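Side-chain contacts in polysaccharide deacetylase-like protein (PDB 4V33), which is one of two putative polysaccharide deacetylases required for osmotic stability and cell shape maintenance in Bacillus anthracis, and probably removes acetyl groups with a zinc ion: residues A[262-265]-A[266-270]; A[274-277]-A[278-281]; A[305-308]-A[309-312]. All coordinates share one frame; numbering follows the deposited sequence.

Interaction 1 of 3, residues A[262-265]-A[266-270]; sequences QSHT and ATHAD. With ZN (zinc ion), chain D.
H264 and H268 share one zinc ion while T265 ties down the turn between them; the sequence HTATH is the His-Thr/Ser-X-X-His motif of NodB-type polysaccharide deacetylases. Zinc is held by NE2 of H264 at 2.2 Å and by NE2 of H268 at 2.1 Å, together with D206 and a water. With H264 chi1 at -153°, CG lies anti to the backbone N, which carries the ring to the metal alongside that of H268. The rings do not stack flat: they form an offset edge-to-face pair with planes at 85°, and CD2 of H268 stands over the rim of one face of H264. On the far side of its ring, H264 ND1 donates to the backbone O of A300, which fixes the ring's rotation and probably raises the electron density at NE2. T265 OG1 gathers the turn. It accepts a fairly straight bond from A269 N at 3.1 Å (155°) and a weak, bent one from H268 N at 2.9 Å, so the backbone on both sides of H268 curls round one hydroxyl. The hydroxyl in turn donates to H264 O, 2.5 Å from T265 OG1, in the carbonyl plane and on a lone pair.

Interaction 2 of 3, residues A[274-277]-A[278-281]; sequences ITNY and EEEL
The Y277 ring lies beside L281, the two side chains pointing the same way, and Y277 CD1 meets L281 CD1 at 3.8 Å in an oblique approach. The other flat groups meet almost at right angles: the amide of N276 and the carboxylate of E279 have planes 88° apart. ND2 of N276 donates within its own amide plane, but it reaches OE1 of E279 from above the carboxylate plane, at 3.2 Å and with a fairly straight N-H (161°). With chi1 at 60°, CG of N276 sits between the backbone N and the carbonyl carbon, which swings the amide over the first turn of the helix, while the extended chain of E279 rises to meet it. The same ND2 also gives a proton to a water 2.9 Å away, and that water donates to OE2 of E280 at 2.5 Å, so one amide nitrogen serves two glutamates. E280 bends at chi2, and its CG packs against I274 CD1 at 3.7 Å. N276 occupies the N-cap position without a side-chain capping bond; its backbone O instead takes E280 N at 3.0 Å, and Y277 O takes L281 N at 2.8 Å, starting the helical pattern. The carboxylate of E280 reaches back to the zinc-binding loop, where OE2 bonds T267 OG1. Y277 OH donates to the backbone O of L271, and Y277 and L281 together face helix 308-315, touching E313, so that helix 277-292 packs beside it.

Interaction 3 of 3, residues A[305-308]-A[309-312]; sequences HVDD and KVVA
D307 reaches forward over the first turn of the helix to V310, its chi1 of 58° holding CG in the crowded position between the backbone N and the carbonyl carbon. Beyond CB, CG comes within 4.1 Å of V310 CG2. At the tip OD1 does the work: it accepts from V310 N at 2.9 Å with a nearly straight N-H (163°), the donor arriving almost in line with the carboxylate C-O bond. OD1 also rests against carbon, 3.3 Å from V310 CG2 and 3.4 Å from K309 CB, so the two residues that follow D308 wall it in. This is a classical N-cap, and a negative charge here would probably be stabilised by the start of the helix. The residue before it completes a hydrophobic staple: V306 CG2, anti to its own backbone nitrogen, meets V311 CG2 at 3.6 Å, bridging the N-cap from the residue before it to the fourth residue after it. V310 CG1 is a looser neighbour of the same methyl. The backbone N of D307 is buried with no partner, whereas D307 O takes V311 N at 3.0 Å and D308 O takes A312 N. K309 is bent at chi2 and leads its tip away from the cap, where NZ forms a salt bridge with OE2 of E313.

Interaction 1 is the buried one, built on metal ligation and a threonine hydroxyl at the end of strand 259-263 of the parallel sheet, whereas 274-281 and 305-312 are partly buried starts of helices 277-292 and 308-315. Those two differ in chemistry: the N-cap asparagine of interaction 2 turns its amide to E279 and, through a water, to E280, and the N-cap aspartate of interaction 3 takes a backbone N-H. Interaction 2 lies directly against interaction 1, with A269 CB packed on E280 CD. Interaction 3 meets interaction 1 through a probable hydrogen bond, D270 OD1 to H305 ND1 at 2.7 Å, and touches interaction 2 by packing of Y277 on K309 and V310.

Interaction 1 of 3, residues A[262-265]-A[266-270]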
ATOM      1  N   GLN A 262      -7.166  12.120  -5.417  1.00 14.28           N
ATOM      2  CA  GLN A 262      -6.913  11.450  -6.681  1.00 13.83           C
ATOM      3  C   GLN A 262      -8.187  11.451  -7.522  1.00 15.19           C
ATOM      4  O   GLN A 262      -9.184  12.056  -7.132  1.00 14.25           O
ATOM      5  CB  GLN A 262      -6.381  10.034  -6.411  1.00 15.24           C
ATOM      6  CG  GLN A 262      -5.097  10.030  -5.553  1.00 13.73           C
ATOM      7  CD  GLN A 262      -3.943  10.739  -6.250  1.00 16.58           C
ATOM      8  OE1 GLN A 262      -3.803  10.660  -7.473  1.00 17.64           O
ATOM      9  NE2 GLN A 262      -3.119  11.449  -5.476  1.00 19.10           N
ATOM     10  N   SER A 263      -8.151  10.792  -8.673  1.00 15.72           N
ATOM     11  CA  SER A 263      -9.204  10.958  -9.680  1.00 14.32           C
ATOM     12  C   SER A 263     -10.288   9.879  -9.677  1.00 15.44           C
ATOM     13  O   SER A 263      -9.992   8.702  -9.516  1.00 14.80           O
ATOM     14  CB  SER A 263      -8.559  10.996 -11.065  1.00 15.95           C
ATOM     15  OG  SER A 263      -9.533  11.146 -12.091  1.00 16.37           O
ATOM     16  N   HIS A 264     -11.537  10.283  -9.906  1.00 13.99           N
ATOM     17  CA  HIS A 264     -12.620   9.324 -10.173  1.00 12.01           C
ATOM     18  C   HIS A 264     -13.230   9.652 -11.534  1.00 13.58           C
ATOM     19  O   HIS A 264     -14.417   9.426 -11.750  1.00 15.83           O
ATOM     20  CB  HIS A 264     -13.697   9.383  -9.072  1.00 12.95           C
ATOM     21  CG  HIS A 264     -14.464   8.104  -8.869  1.00 15.31           C
ATOM     22  ND1 HIS A 264     -14.104   6.902  -9.438  1.00 19.05           N
ATOM     23  CD2 HIS A 264     -15.565   7.844  -8.119  1.00 15.10           C
ATOM     24  CE1 HIS A 264     -14.960   5.962  -9.064  1.00 19.77           C
ATOM     25  NE2 HIS A 264     -15.861   6.510  -8.269  1.00 15.27           N
ATOM     26  N   THR A 265     -12.387  10.149 -12.447  1.00 12.59           N
ATOM     27  CA  THR A 265     -12.770  10.685 -13.767  1.00 14.49           C
ATOM     28  C   THR A 265     -13.482  12.035 -13.671  1.00 15.17           C
ATOM     29  O   THR A 265     -13.721  12.551 -12.581  1.00 16.10           O
ATOM     30  CB  THR A 265     -13.598   9.700 -14.662  1.00 15.63           C
ATOM     31  OG1 THR A 265     -14.963   9.667 -14.227  1.00 15.30           O
ATOM     32  CG2 THR A 265     -12.995   8.293 -14.649  1.00 16.23           C
ATOM     33  N   ALA A 266     -13.810  12.611 -14.825  1.00 14.60           N
ATOM     34  CA  ALA A 266     -14.447  13.919 -14.848  1.00 16.35           C
ATOM     35  C   ALA A 266     -15.907  13.843 -14.435  1.00 15.51           C
ATOM     36  O   ALA A 266     -16.376  14.655 -13.637  1.00 14.99           O
ATOM     37  CB  ALA A 266     -14.337  14.542 -16.226  1.00 14.69           C
ATOM     38  N   THR A 267     -16.634  12.884 -15.002  1.00 16.08           N
ATOM     39  CA  THR A 267     -18.075  12.803 -14.770  1.00 13.87           C
ATOM     40  C   THR A 267     -18.555  11.476 -14.184  1.00 15.63           C
ATOM     41  O   THR A 267     -19.760  11.234 -14.154  1.00 16.79           O
ATOM     42  CB  THR A 267     -18.896  13.089 -16.057  1.00 18.76           C
ATOM     43  OG1 THR A 267     -18.708  12.032 -17.015  1.00 18.26           O
ATOM     44  CG2 THR A 267     -18.501  14.426 -16.676  1.00 18.87           C
ATOM     45  N   HIS A 268     -17.629  10.639 -13.721  1.00 14.51           N
ATOM     46  CA  HIS A 268     -17.955   9.289 -13.225  1.00 16.36           C
ATOM     47  C   HIS A 268     -18.420   8.451 -14.419  1.00 16.24           C
ATOM     48  O   HIS A 268     -19.479   7.821 -14.404  1.00 16.39           O
ATOM     49  CB  HIS A 268     -19.008   9.334 -12.105  1.00 14.00           C
ATOM     50  CG  HIS A 268     -19.042   8.115 -11.237  1.00 15.69           C
ATOM     51  ND1 HIS A 268     -20.031   7.159 -11.338  1.00 24.41           N
ATOM     52  CD2 HIS A 268     -18.235   7.716 -10.227  1.00 18.55           C
ATOM     53  CE1 HIS A 268     -19.821   6.215 -10.436  1.00 25.40           C
ATOM     54  NE2 HIS A 268     -18.747   6.539  -9.736  1.00 17.92           N
ATOM     55  N   ALA A 269     -17.593   8.462 -15.460  1.00 20.04           N
ATOM     56  CA  ALA A 269     -17.932   7.859 -16.741  1.00 23.30           C
ATOM     57  C   ALA A 269     -17.869   6.342 -16.724  1.00 16.26           C
ATOM     58  O   ALA A 269     -17.002   5.750 -16.088  1.00 20.22           O
ATOM     59  CB  ALA A 269     -16.991   8.393 -17.823  1.00 26.75           C
ATOM     60  N   ASP A 270     -18.782   5.718 -17.471  1.00 18.46           N
ATOM     61  CA  ASP A 270     -18.735   4.279 -17.683  1.00 19.64           C
ATOM     62  C   ASP A 270     -17.677   4.056 -18.754  1.00 16.45           C
ATOM     63  O   ASP A 270     -17.966   4.084 -19.948  1.00 20.60           O
ATOM     64  CB  ASP A 270     -20.109   3.790 -18.155  1.00 18.76           C
ATOM     65  CG  ASP A 270     -20.203   2.283 -18.237  1.00 21.37           C
ATOM     66  OD1 ASP A 270     -19.249   1.591 -17.823  1.00 22.20           O
ATOM     67  OD2 ASP A 270     -21.255   1.793 -18.708  1.00 26.72           O
TER
HETATM   68 ZN    ZN D1362     -17.929   6.066  -7.830  1.00 27.58          ZN
HETATM   69  O   HOH W   1     -19.675   5.511  -6.937  0.86 21.34           O

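Interaction 2 of 3, residues A[274-277]-A[278-281]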
ATOM      1  N   ILE A 274     -17.476   4.926 -23.292  1.00 21.10           N
ATOM      2  CA  ILE A 274     -17.248   6.295 -23.740  1.00 19.81           C
ATOM      3  C   ILE A 274     -16.120   6.353 -24.764  1.00 24.34           C
ATOM      4  O   ILE A 274     -15.375   5.386 -24.932  1.00 25.68           O
ATOM      5  CB  ILE A 274     -16.922   7.227 -22.566  1.00 20.15           C
ATOM      6  CG1 ILE A 274     -15.591   6.825 -21.924  1.00 26.14           C
ATOM      7  CG2 ILE A 274     -18.033   7.162 -21.527  1.00 22.60           C
ATOM      8  CD1 ILE A 274     -14.617   7.970 -21.752  1.00 25.14           C
ATOM      9  N   THR A 275     -16.005   7.480 -25.459  1.00 19.64           N
ATOM     10  CA  THR A 275     -14.898   7.674 -26.396  1.00 21.08           C
ATOM     11  C   THR A 275     -14.029   8.870 -26.028  1.00 21.11           C
ATOM     12  O   THR A 275     -12.939   9.040 -26.587  1.00 22.88           O
ATOM     13  CB  THR A 275     -15.378   7.881 -27.848  1.00 26.63           C
ATOM     14  OG1 THR A 275     -16.112   9.108 -27.936  1.00 24.78           O
ATOM     15  CG2 THR A 275     -16.248   6.719 -28.324  1.00 24.91           C
ATOM     16  N   ASN A 276     -14.508   9.709 -25.114  1.00 21.49           N
ATOM     17  CA  ASN A 276     -13.770  10.919 -24.758  1.00 19.71           C
ATOM     18  C   ASN A 276     -12.768  10.687 -23.634  1.00 19.27           C
ATOM     19  O   ASN A 276     -12.867  11.255 -22.538  1.00 19.54           O
ATOM     20  CB  ASN A 276     -14.712  12.109 -24.478  1.00 21.49           C
ATOM     21  CG  ASN A 276     -15.679  11.852 -23.336  1.00 21.90           C
ATOM     22  OD1 ASN A 276     -16.140  10.726 -23.120  1.00 22.75           O
ATOM     23  ND2 ASN A 276     -15.992  12.907 -22.589  1.00 21.76           N
ATOM     24  N   TYR A 277     -11.783   9.843 -23.921  1.00 18.62           N
ATOM     25  CA  TYR A 277     -10.828   9.441 -22.899  1.00 18.95           C
ATOM     26  C   TYR A 277      -9.950  10.600 -22.430  1.00 17.59           C
ATOM     27  O   TYR A 277      -9.628  10.686 -21.249  1.00 19.20           O
ATOM     28  CB  TYR A 277      -9.997   8.237 -23.373  1.00 21.50           C
ATOM     29  CG  TYR A 277     -10.821   6.963 -23.454  1.00 21.97           C
ATOM     30  CD1 TYR A 277     -11.297   6.359 -22.298  1.00 25.73           C
ATOM     31  CD2 TYR A 277     -11.134   6.376 -24.679  1.00 28.42           C
ATOM     32  CE1 TYR A 277     -12.056   5.203 -22.345  1.00 29.90           C
ATOM     33  CE2 TYR A 277     -11.903   5.206 -24.739  1.00 25.69           C
ATOM     34  CZ  TYR A 277     -12.357   4.629 -23.562  1.00 24.92           C
ATOM     35  OH  TYR A 277     -13.126   3.472 -23.583  1.00 26.49           O
ATOM     36  N   GLU A 278      -9.569  11.500 -23.338  1.00 18.47           N
ATOM     37  CA  GLU A 278      -8.758  12.633 -22.906  1.00 21.95           C
ATOM     38  C   GLU A 278      -9.530  13.480 -21.894  1.00 21.05           C
ATOM     39  O   GLU A 278      -9.002  13.851 -20.846  1.00 21.78           O
ATOM     40  CB  GLU A 278      -8.282  13.482 -24.084  1.00 21.84           C
ATOM     41  CG  GLU A 278      -7.229  12.787 -24.927  1.00 23.46           C
ATOM     42  CD  GLU A 278      -6.479  13.735 -25.836  1.00 29.84           C
ATOM     43  OE1 GLU A 278      -6.496  14.961 -25.587  1.00 29.21           O
ATOM     44  OE2 GLU A 278      -5.871  13.245 -26.807  1.00 30.22           O
ATOM     45  N   GLU A 279     -10.790  13.764 -22.193  1.00 20.37           N
ATOM     46  CA  GLU A 279     -11.592  14.560 -21.274  1.00 20.08           C
ATOM     47  C   GLU A 279     -11.805  13.856 -19.931  1.00 18.42           C
ATOM     48  O   GLU A 279     -11.665  14.467 -18.873  1.00 19.50           O
ATOM     49  CB  GLU A 279     -12.946  14.925 -21.897  1.00 19.27           C
ATOM     50  CG  GLU A 279     -13.784  15.803 -20.992  1.00 22.63           C
ATOM     51  CD  GLU A 279     -15.026  16.341 -21.663  1.00 27.11           C
ATOM     52  OE1 GLU A 279     -15.284  15.987 -22.837  1.00 24.27           O
ATOM     53  OE2 GLU A 279     -15.748  17.119 -20.996  1.00 28.79           O
ATOM     54  N   GLU A 280     -12.134  12.571 -19.964  1.00 17.68           N
ATOM     55  CA  GLU A 280     -12.496  11.858 -18.734  1.00 15.53           C
ATOM     56  C   GLU A 280     -11.308  11.456 -17.872  1.00 16.10           C
ATOM     57  O   GLU A 280     -11.425  11.383 -16.644  1.00 16.70           O
ATOM     58  CB  GLU A 280     -13.329  10.621 -19.060  1.00 17.02           C
ATOM     59  CG  GLU A 280     -14.754  10.942 -19.486  1.00 15.41           C
ATOM     60  CD  GLU A 280     -15.623  11.489 -18.340  1.00 16.60           C
ATOM     61  OE1 GLU A 280     -15.252  11.394 -17.146  1.00 16.56           O
ATOM     62  OE2 GLU A 280     -16.706  12.020 -18.657  1.00 21.68           O
ATOM     63  N   LEU A 281     -10.174  11.170 -18.512  1.00 17.49           N
ATOM     64  CA  LEU A 281      -9.016  10.621 -17.800  1.00 17.44           C
ATOM     65  C   LEU A 281      -7.860  11.613 -17.683  1.00 17.31           C
ATOM     66  O   LEU A 281      -7.274  11.783 -16.615  1.00 20.00           O
ATOM     67  CB  LEU A 281      -8.525   9.344 -18.493  1.00 18.38           C
ATOM     68  CG  LEU A 281      -9.463   8.134 -18.447  1.00 16.51           C
ATOM     69  CD1 LEU A 281      -8.969   7.027 -19.358  1.00 19.67           C
ATOM     70  CD2 LEU A 281      -9.627   7.620 -17.013  1.00 16.70           C
TER
HETATM   71  O   HOH W   2     -17.997  13.069 -20.493  0.93 23.29           O

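Interaction 3 of 3, residues A[305-308]-A[309-312]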
ATOM      1  N   HIS A 305     -16.031  -0.775 -13.778  1.00 17.16           N
ATOM      2  CA  HIS A 305     -16.077  -1.237 -15.163  1.00 15.30           C
ATOM      3  C   HIS A 305     -14.751  -1.022 -15.868  1.00 20.95           C
ATOM      4  O   HIS A 305     -14.275   0.106 -15.994  1.00 19.06           O
ATOM      5  CB  HIS A 305     -17.192  -0.539 -15.939  1.00 17.56           C
ATOM      6  CG  HIS A 305     -18.563  -1.005 -15.566  1.00 18.47           C
ATOM      7  ND1 HIS A 305     -19.703  -0.478 -16.133  1.00 23.02           N
ATOM      8  CD2 HIS A 305     -18.980  -1.945 -14.683  1.00 21.56           C
ATOM      9  CE1 HIS A 305     -20.764  -1.074 -15.618  1.00 25.89           C
ATOM     10  NE2 HIS A 305     -20.355  -1.970 -14.738  1.00 22.40           N
ATOM     11  N   VAL A 306     -14.154  -2.113 -16.326  1.00 18.72           N
ATOM     12  CA  VAL A 306     -12.837  -2.033 -16.938  1.00 19.89           C
ATOM     13  C   VAL A 306     -12.642  -3.179 -17.922  1.00 20.87           C
ATOM     14  O   VAL A 306     -13.192  -4.266 -17.749  1.00 24.65           O
ATOM     15  CB  VAL A 306     -11.723  -2.011 -15.848  1.00 19.49           C
ATOM     16  CG1 VAL A 306     -11.855  -3.210 -14.908  1.00 22.33           C
ATOM     17  CG2 VAL A 306     -10.329  -1.943 -16.477  1.00 20.52           C
ATOM     18  N   ASP A 307     -11.900  -2.903 -18.987  1.00 20.02           N
ATOM     19  CA  ASP A 307     -11.492  -3.927 -19.935  1.00 22.15           C
ATOM     20  C   ASP A 307     -10.101  -3.552 -20.441  1.00 23.09           C
ATOM     21  O   ASP A 307      -9.535  -2.553 -19.993  1.00 22.99           O
ATOM     22  CB  ASP A 307     -12.516  -4.086 -21.069  1.00 23.66           C
ATOM     23  CG  ASP A 307     -12.764  -2.796 -21.845  1.00 25.45           C
ATOM     24  OD1 ASP A 307     -11.865  -1.933 -21.924  1.00 27.12           O
ATOM     25  OD2 ASP A 307     -13.871  -2.655 -22.414  1.00 30.06           O
ATOM     26  N   ASP A 308      -9.541  -4.342 -21.351  1.00 24.28           N
ATOM     27  CA  ASP A 308      -8.178  -4.091 -21.809  1.00 27.47           C
ATOM     28  C   ASP A 308      -8.026  -2.720 -22.465  1.00 23.58           C
ATOM     29  O   ASP A 308      -6.999  -2.060 -22.301  1.00 23.68           O
ATOM     30  CB  ASP A 308      -7.709  -5.186 -22.773  1.00 29.56           C
ATOM     31  CG  ASP A 308      -7.415  -6.498 -22.069  1.00 35.66           C
ATOM     32  OD1 ASP A 308      -7.320  -6.507 -20.822  1.00 35.92           O
ATOM     33  OD2 ASP A 308      -7.268  -7.523 -22.773  1.00 41.31           O
ATOM     34  N   LYS A 309      -9.049  -2.298 -23.206  1.00 24.38           N
ATOM     35  CA  LYS A 309      -9.039  -0.990 -23.849  1.00 24.48           C
ATOM     36  C   LYS A 309      -8.964   0.127 -22.811  1.00 22.90           C
ATOM     37  O   LYS A 309      -8.193   1.074 -22.960  1.00 23.72           O
ATOM     38  CB  LYS A 309     -10.282  -0.810 -24.725  1.00 29.69           C
ATOM     39  CG  LYS A 309     -10.528   0.621 -25.182  1.00 32.76           C
ATOM     40  CD  LYS A 309      -9.588   1.023 -26.296  1.00 44.28           C
ATOM     41  CE  LYS A 309      -9.785   2.477 -26.709  1.00 44.31           C
ATOM     42  NZ  LYS A 309      -8.672   2.959 -27.572  1.00 45.43           N
ATOM     43  N   VAL A 310      -9.770   0.010 -21.763  1.00 19.45           N
ATOM     44  CA  VAL A 310      -9.782   1.004 -20.692  1.00 19.04           C
ATOM     45  C   VAL A 310      -8.449   1.040 -19.954  1.00 20.11           C
ATOM     46  O   VAL A 310      -7.949   2.118 -19.633  1.00 20.66           O
ATOM     47  CB  VAL A 310     -10.946   0.774 -19.704  1.00 19.44           C
ATOM     48  CG1 VAL A 310     -10.838   1.697 -18.483  1.00 19.22           C
ATOM     49  CG2 VAL A 310     -12.278   0.994 -20.412  1.00 23.56           C
ATOM     50  N   VAL A 311      -7.875  -0.132 -19.681  1.00 18.54           N
ATOM     51  CA  VAL A 311      -6.563  -0.189 -19.036  1.00 19.07           C
ATOM     52  C   VAL A 311      -5.514   0.523 -19.885  1.00 20.53           C
ATOM     53  O   VAL A 311      -4.717   1.307 -19.369  1.00 20.63           O
ATOM     54  CB  VAL A 311      -6.101  -1.641 -18.753  1.00 19.24           C
ATOM     55  CG1 VAL A 311      -4.654  -1.661 -18.256  1.00 20.45           C
ATOM     56  CG2 VAL A 311      -6.997  -2.291 -17.721  1.00 19.43           C
ATOM     57  N   ALA A 312      -5.521   0.262 -21.187  1.00 21.13           N
ATOM     58  CA  ALA A 312      -4.546   0.892 -22.068  1.00 20.64           C
ATOM     59  C   ALA A 312      -4.688   2.416 -22.106  1.00 20.03           C
ATOM     60  O   ALA A 312      -3.686   3.134 -22.159  1.00 24.42           O
ATOM     61  CB  ALA A 312      -4.628   0.311 -23.458  1.00 20.93           C
TER